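Local coordinates for protein pyridine nucleotide-disulphide oxidoreductase dimerisation region (Escherichia coli BL21, PDB 6KYY) that is a flavoprotein disulfide reductase that carries FAD, is induced by hypochlorous acid and probably contributes to resistance against reactive chlorine species, at residues L287-A291 / D292-A296. Numbering follows the deposited sequence.
Sequences LHTTA and DNIWA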
loop_
_atom_site.group_PDB
_atom_site.type_symbol
_atom_site.label_atom_id
_atom_site.label_comp_id
_atom_site.label_asym_id
_atom_site.label_seq_id
_atom_site.Cartn_x
_atom_site.Cartn_y
_atom_site.Cartn_z
ATOM N N LEU B 287 -27.188 -6.258 -15.962
ATOM C CA LEU B 287 -26.653 -5.488 -17.086
ATOM C C LEU B 287 -27.354 -5.854 -18.392
ATOM O O LEU B 287 -26.722 -5.997 -19.442
ATOM C CB LEU B 287 -25.141 -5.666 -17.199
ATOM C CG LEU B 287 -24.419 -5.327 -15.896
ATOM C CD1 LEU B 287 -23.149 -6.137 -15.772
ATOM C CD2 LEU B 287 -24.127 -3.837 -15.816
ATOM N N HIS B 288 -28.672 -6.010 -18.322
ATOM C CA HIS B 288 -29.499 -6.323 -19.478
ATOM C C HIS B 288 -30.146 -5.042 -19.985
ATOM O O HIS B 288 -30.888 -4.384 -19.248
ATOM C CB HIS B 288 -30.574 -7.349 -19.120
ATOM C CG HIS B 288 -30.112 -8.770 -19.201
ATOM N ND1 HIS B 288 -29.805 -9.387 -20.395
ATOM C CD2 HIS B 288 -29.913 -9.699 -18.236
ATOM C CE1 HIS B 288 -29.434 -10.633 -20.162
ATOM N NE2 HIS B 288 -29.490 -10.848 -18.859
ATOM N N THR B 289 -29.867 -4.690 -21.236
ATOM C CA THR B 289 -30.542 -3.557 -21.845
ATOM C C THR B 289 -31.965 -3.952 -22.243
ATOM O O THR B 289 -32.365 -5.115 -22.150
ATOM C CB THR B 289 -29.751 -3.048 -23.052
ATOM O OG1 THR B 289 -30.028 -1.657 -23.254
ATOM C CG2 THR B 289 -30.122 -3.816 -24.303
ATOM N N THR B 290 -32.741 -2.959 -22.685
ATOM C CA THR B 290 -34.137 -3.206 -23.031
ATOM C C THR B 290 -34.293 -4.137 -24.229
ATOM O O THR B 290 -35.378 -4.693 -24.425
ATOM C CB THR B 290 -34.858 -1.885 -23.305
ATOM O OG1 THR B 290 -34.078 -1.089 -24.207
ATOM C CG2 THR B 290 -35.066 -1.116 -22.008
ATOM N N ALA B 291 -33.245 -4.317 -25.026
ATOM C CA ALA B 291 -33.259 -5.244 -26.148
ATOM C C ALA B 291 -32.660 -6.579 -25.724
ATOM O O ALA B 291 -31.662 -6.619 -24.999
ATOM C CB ALA B 291 -32.481 -4.676 -27.337
ATOM N N ASP B 292 -33.273 -7.670 -26.178
ATOM C CA ASP B 292 -32.804 -8.991 -25.790
ATOM C C ASP B 292 -31.499 -9.334 -26.500
ATOM O O ASP B 292 -31.260 -8.930 -27.642
ATOM C CB ASP B 292 -33.863 -10.055 -26.089
ATOM C CG ASP B 292 -34.648 -9.765 -27.351
ATOM O OD1 ASP B 292 -34.319 -8.785 -28.050
ATOM O OD2 ASP B 292 -35.599 -10.522 -27.640
ATOM N N ASN B 293 -30.649 -10.083 -25.795
ATOM C CA ASN B 293 -29.324 -10.496 -26.257
ATOM C C ASN B 293 -28.377 -9.317 -26.456
ATOM O O ASN B 293 -27.369 -9.440 -27.162
ATOM C CB ASN B 293 -29.410 -11.327 -27.543
ATOM C CG ASN B 293 -30.117 -12.650 -27.332
ATOM O OD1 ASN B 293 -29.610 -13.535 -26.642
ATOM N ND2 ASN B 293 -31.296 -12.791 -27.927
ATOM N N ILE B 294 -28.669 -8.173 -25.841
ATOM C CA ILE B 294 -27.783 -7.015 -25.859
ATOM C C ILE B 294 -27.470 -6.639 -24.418
ATOM O O ILE B 294 -28.384 -6.399 -23.619
ATOM C CB ILE B 294 -28.398 -5.825 -26.612
ATOM C CG1 ILE B 294 -28.490 -6.120 -28.113
ATOM C CG2 ILE B 294 -27.599 -4.553 -26.335
ATOM C CD1 ILE B 294 -27.173 -6.025 -28.846
ATOM N N TRP B 295 -26.184 -6.596 -24.086
ATOM C CA TRP B 295 -25.717 -6.207 -22.766
ATOM C C TRP B 295 -25.021 -4.855 -22.835
ATOM O O TRP B 295 -24.595 -4.401 -23.901
ATOM C CB TRP B 295 -24.748 -7.247 -22.189
ATOM C CG TRP B 295 -25.386 -8.514 -21.712
ATOM C CD1 TRP B 295 -25.622 -8.874 -20.418
ATOM C CD2 TRP B 295 -25.848 -9.602 -22.521
ATOM N NE1 TRP B 295 -26.212 -10.113 -20.370
ATOM C CE2 TRP B 295 -26.361 -10.582 -21.648
ATOM C CE3 TRP B 295 -25.881 -9.841 -23.899
ATOM C CZ2 TRP B 295 -26.902 -11.782 -22.108
ATOM C CZ3 TRP B 295 -26.416 -11.033 -24.351
ATOM C CH2 TRP B 295 -26.920 -11.987 -23.460
ATOM N N ALA B 296 -24.902 -4.216 -21.675
ATOM C CA ALA B 296 -24.130 -2.990 -21.530
ATOM C C ALA B 296 -23.260 -3.109 -20.290
ATOM O O ALA B 296 -23.734 -3.541 -19.234
ATOM C CB ALA B 296 -25.037 -1.762 -21.433
#
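His288 and Trp295 have similar first torsions, chi1 -85° and -74°, each setting CG anti to its own carbonyl carbon; at two residues paired across a beta bridge, these values carry both rings the same way, alongside each other. The imidazole sits over one face of the indole, displaced toward its rim, with His288 CE1 3.3 Å from Trp295 NE1. The planes meet at 43° and the centroids of the imidazole and the five-membered ring are 4.3 Å apart, an oblique aromatic pair. Glu320 OE2, in helix 307-321, is within weak hydrogen-bonding distance of both His288 NE2 and Trp295 NE1. The chain reverses through a type II beta turn from Ala291 to Ile294, closed by a weak bond from Ile294 N to Ala291 O at 3.5 Å. Around the single bridge, Thr289 N donates to Ile294 O at 3.3 Å, and Ala296 N reaches Leu287 O more weakly, at 3.4 Å. The returning strand 294-296 runs parallel to strand 130-132, at the margin of the sheet belonging to the FAD-binding Rossmann-type domain, and Phe131 stacks on Trp295. Away from the aromatic pair, the Thr289 methyl lies alongside Ile294 CG2, while Thr289 OG1 is weakly bonded to Val282 O. The Leu287 side chain packs against Ile316 and Val317 of helix 307-321.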